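Local coordinates for protein glyoxylate reductase (Paecilomyces sp. J18, PDB 3WNV) that probably reduces glyoxylate to glycolate with a nicotinamide cofactor, as a member of the D-isomer specific 2-hydroxyacid dehydrogenase family, at residues Phe211-Ala216 with Ala246-Lys251. Residues are numbered along the deposited sequence; the frame is centred on the assembly and turned at random.
Sequences FSLNLA and ALIDEK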
ATOM      1  N   PHE A 211     -11.313  11.899  -6.534  1.00 10.05           N
ATOM      2  CA  PHE A 211      -9.888  11.864  -6.885  1.00 11.24           C
ATOM      3  C   PHE A 211      -9.192  10.787  -6.081  1.00  9.75           C
ATOM      4  O   PHE A 211      -9.156  10.855  -4.855  1.00 10.50           O
ATOM      5  CB  PHE A 211      -9.269  13.243  -6.604  1.00 11.35           C
ATOM      6  CG  PHE A 211      -7.825  13.350  -6.993  1.00 11.71           C
ATOM      7  CD1 PHE A 211      -6.816  12.863  -6.154  1.00 12.32           C
ATOM      8  CD2 PHE A 211      -7.483  13.925  -8.237  1.00 14.24           C
ATOM      9  CE1 PHE A 211      -5.458  12.951  -6.544  1.00 17.02           C
ATOM     10  CE2 PHE A 211      -6.151  14.035  -8.608  1.00 15.86           C
ATOM     11  CZ  PHE A 211      -5.136  13.541  -7.756  1.00 16.39           C
ATOM     12  N   SER A 212      -8.558   9.828  -6.742  1.00  6.70           N
ATOM     13  CA  SER A 212      -7.913   8.715  -5.993  1.00  5.98           C
ATOM     14  C   SER A 212      -6.467   8.510  -6.430  1.00 11.72           C
ATOM     15  O   SER A 212      -6.074   8.877  -7.550  1.00 13.91           O
ATOM     16  CB  SER A 212      -8.688   7.411  -6.179  1.00 11.58           C
ATOM     17  OG  SER A 212      -8.459   6.928  -7.503  1.00 16.41           O
ATOM     18  N   LEU A 213      -5.643   7.952  -5.550  1.00 13.73           N
ATOM     19  CA  LEU A 213      -4.235   7.845  -5.915  1.00 15.31           C
ATOM     20  C   LEU A 213      -3.636   6.486  -5.599  1.00 11.63           C
ATOM     21  O   LEU A 213      -3.991   5.879  -4.588  1.00 14.97           O
ATOM     22  CB  LEU A 213      -3.392   8.983  -5.284  1.00 21.48           C
ATOM     23  CG  LEU A 213      -3.495   9.491  -3.831  1.00 20.44           C
ATOM     24  CD1 LEU A 213      -2.340  10.519  -3.631  1.00 16.89           C
ATOM     25  CD2 LEU A 213      -4.789  10.192  -3.514  1.00 24.91           C
ATOM     26  N   ASN A 214      -2.789   5.997  -6.502  1.00 16.49           N
ATOM     27  CA  ASN A 214      -2.018   4.771  -6.276  1.00 19.24           C
ATOM     28  C   ASN A 214      -0.566   4.952  -6.685  1.00 23.21           C
ATOM     29  O   ASN A 214      -0.144   4.488  -7.741  1.00 29.74           O
ATOM     30  CB  ASN A 214      -2.613   3.597  -7.056  1.00 23.05           C
ATOM     31  CG  ASN A 214      -4.125   3.509  -6.934  1.00 19.13           C
ATOM     32  OD1 ASN A 214      -4.698   3.056  -5.905  1.00 20.52           O
ATOM     33  ND2 ASN A 214      -4.796   3.932  -7.985  1.00 20.23           N
ATOM     34  N   LEU A 215       0.196   5.665  -5.869  1.00 18.37           N
ATOM     35  CA  LEU A 215       1.610   5.871  -6.134  1.00 17.71           C
ATOM     36  C   LEU A 215       2.408   5.196  -5.055  1.00 18.55           C
ATOM     37  O   LEU A 215       1.975   5.108  -3.891  1.00 17.67           O
ATOM     38  CB  LEU A 215       1.962   7.375  -6.100  1.00 13.81           C
ATOM     39  CG  LEU A 215       1.267   8.209  -7.138  1.00 17.58           C
ATOM     40  CD1 LEU A 215       1.641   9.654  -6.942  1.00 18.07           C
ATOM     41  CD2 LEU A 215       1.732   7.733  -8.535  1.00 18.59           C
ATOM     42  N   ALA A 216       3.597   4.752  -5.436  1.00 15.21           N
ATOM     43  CA  ALA A 216       4.613   4.340  -4.502  1.00 18.68           C
ATOM     44  C   ALA A 216       5.056   5.585  -3.763  1.00 20.42           C
ATOM     45  O   ALA A 216       5.147   6.675  -4.340  1.00 17.45           O
ATOM     46  CB  ALA A 216       5.766   3.735  -5.247  1.00 22.89           C
ATOM     47  N   ALA A 246       1.189   9.423   3.280  1.00 12.50           N
ATOM     48  CA  ALA A 246       2.120  10.537   3.186  1.00 10.52           C
ATOM     49  C   ALA A 246       2.206  11.112   1.783  1.00 11.31           C
ATOM     50  O   ALA A 246       2.907  12.120   1.555  1.00 11.18           O
ATOM     51  CB  ALA A 246       3.542  10.155   3.709  1.00 11.97           C
ATOM     52  N   LEU A 247       1.452  10.540   0.852  1.00 14.15           N
ATOM     53  CA  LEU A 247       1.306  11.120  -0.483  1.00 11.47           C
ATOM     54  C   LEU A 247       0.517  12.413  -0.415  1.00 11.26           C
ATOM     55  O   LEU A 247       0.569  13.242  -1.334  1.00 11.32           O
ATOM     56  CB  LEU A 247       0.570  10.158  -1.426  1.00 12.52           C
ATOM     57  CG  LEU A 247       1.260   8.822  -1.741  1.00 11.07           C
ATOM     58  CD1 LEU A 247       0.216   7.961  -2.481  1.00 11.05           C
ATOM     59  CD2 LEU A 247       2.530   9.009  -2.594  1.00 12.99           C
ATOM     60  N   ILE A 248      -0.229  12.587   0.675  1.00 11.16           N
ATOM     61  CA  ILE A 248      -1.014  13.788   0.857  1.00 11.27           C
ATOM     62  C   ILE A 248      -0.469  14.517   2.077  1.00 14.72           C
ATOM     63  O   ILE A 248      -0.101  13.878   3.057  1.00 13.19           O
ATOM     64  CB  ILE A 248      -2.497  13.471   1.125  1.00 13.27           C
ATOM     65  CG1 ILE A 248      -3.037  12.604   0.006  1.00 13.75           C
ATOM     66  CG2 ILE A 248      -3.282  14.811   1.312  1.00 16.75           C
ATOM     67  CD1 ILE A 248      -4.451  12.060   0.228  1.00 13.07           C
ATOM     68  N   ASP A 249      -0.366  15.845   1.966  1.00 13.28           N
ATOM     69  CA  ASP A 249      -0.063  16.734   3.079  1.00 15.35           C
ATOM     70  C   ASP A 249      -1.323  16.743   3.957  1.00 13.71           C
ATOM     71  O   ASP A 249      -2.287  17.469   3.679  1.00 14.20           O
ATOM     72  CB  ASP A 249       0.249  18.146   2.533  1.00 12.69           C
ATOM     73  CG  ASP A 249       0.572  19.140   3.632  1.00 22.04           C
ATOM     74  OD1 ASP A 249       0.262  18.848   4.796  1.00 17.66           O
ATOM     75  OD2 ASP A 249       1.143  20.225   3.346  1.00 23.74           O
ATOM     76  N   GLU A 250      -1.342  15.887   4.979  1.00 13.75           N
ATOM     77  CA  GLU A 250      -2.591  15.631   5.701  1.00 14.56           C
ATOM     78  C   GLU A 250      -3.068  16.890   6.414  1.00 11.78           C
ATOM     79  O   GLU A 250      -4.272  17.122   6.563  1.00 15.06           O
ATOM     80  CB  GLU A 250      -2.381  14.476   6.690  1.00 13.57           C
ATOM     81  CG  GLU A 250      -3.672  13.829   7.182  1.00 15.53           C
ATOM     82  CD  GLU A 250      -3.376  12.471   7.842  1.00 18.32           C
ATOM     83  OE1 GLU A 250      -2.922  11.578   7.093  1.00 16.76           O
ATOM     84  OE2 GLU A 250      -3.549  12.295   9.092  1.00 18.41           O
ATOM     85  N   LYS A 251      -2.136  17.731   6.834  1.00 13.76           N
ATOM     86  CA  LYS A 251      -2.549  18.972   7.500  1.00 22.49           C
ATOM     87  C   LYS A 251      -3.228  19.891   6.495  1.00 17.81           C
ATOM     88  O   LYS A 251      -4.214  20.542   6.809  1.00 17.68           O
ATOM     89  CB  LYS A 251      -1.377  19.680   8.176  1.00 21.22           C
ATOM     90  CG  LYS A 251      -0.969  19.067   9.502  1.00 20.09           C
ATOM     91  CD  LYS A 251       0.250  19.771  10.018  1.00 29.08           C
ATOM     92  CE  LYS A 251       0.809  19.046  11.227  1.00 39.95           C
ATOM     93  NZ  LYS A 251       2.144  19.580  11.617  1.00 47.87           N
TER
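Leu247 wedges its CD1 between CD1 of Leu213, 3.8 Å away, and the carbonyl O of Leu215 at 3.6 Å. Leu213 and Leu247 run past one another in opposite directions, so that CD1 of Leu213 rests 3.7 Å from CB of Leu247, near the root of its partner. In Leu213, CG sits between the backbone N and the carbonyl carbon (chi1 44°), a sterically costly placing that aims both methyls toward Leu247 and Ile248. The two branches then divide the work: CD1 takes Leu247, while CD2 meets CD1 of Ile248 at 4.2 Å. The other methyl of Leu247, CD2, meets CB of Leu215 and the carbonyl O of Ala216, each at 3.9 Å. Leu213, Leu247 and Ile248 are buried, and their branched hydrocarbon ends fill the interior without polar groups needing partners; no hydrogen bond joins the segments. Cut back to an alanine, Leu247 would lose both methyls, which would probably leave CB of Leu215 without its methyl neighbour and CD1 of Leu213 with only a CB to lie on. The contact ties the end of strand 210-213, in the parallel Rossmann-type sheet, and the loop after it to the 3-10 segment and loop leading into helix 250-259, which Asp249 N-caps. Strand 156-160 flanks Leu215, and Asn241 of strand 237-241 touches both Leu213 and Ile248.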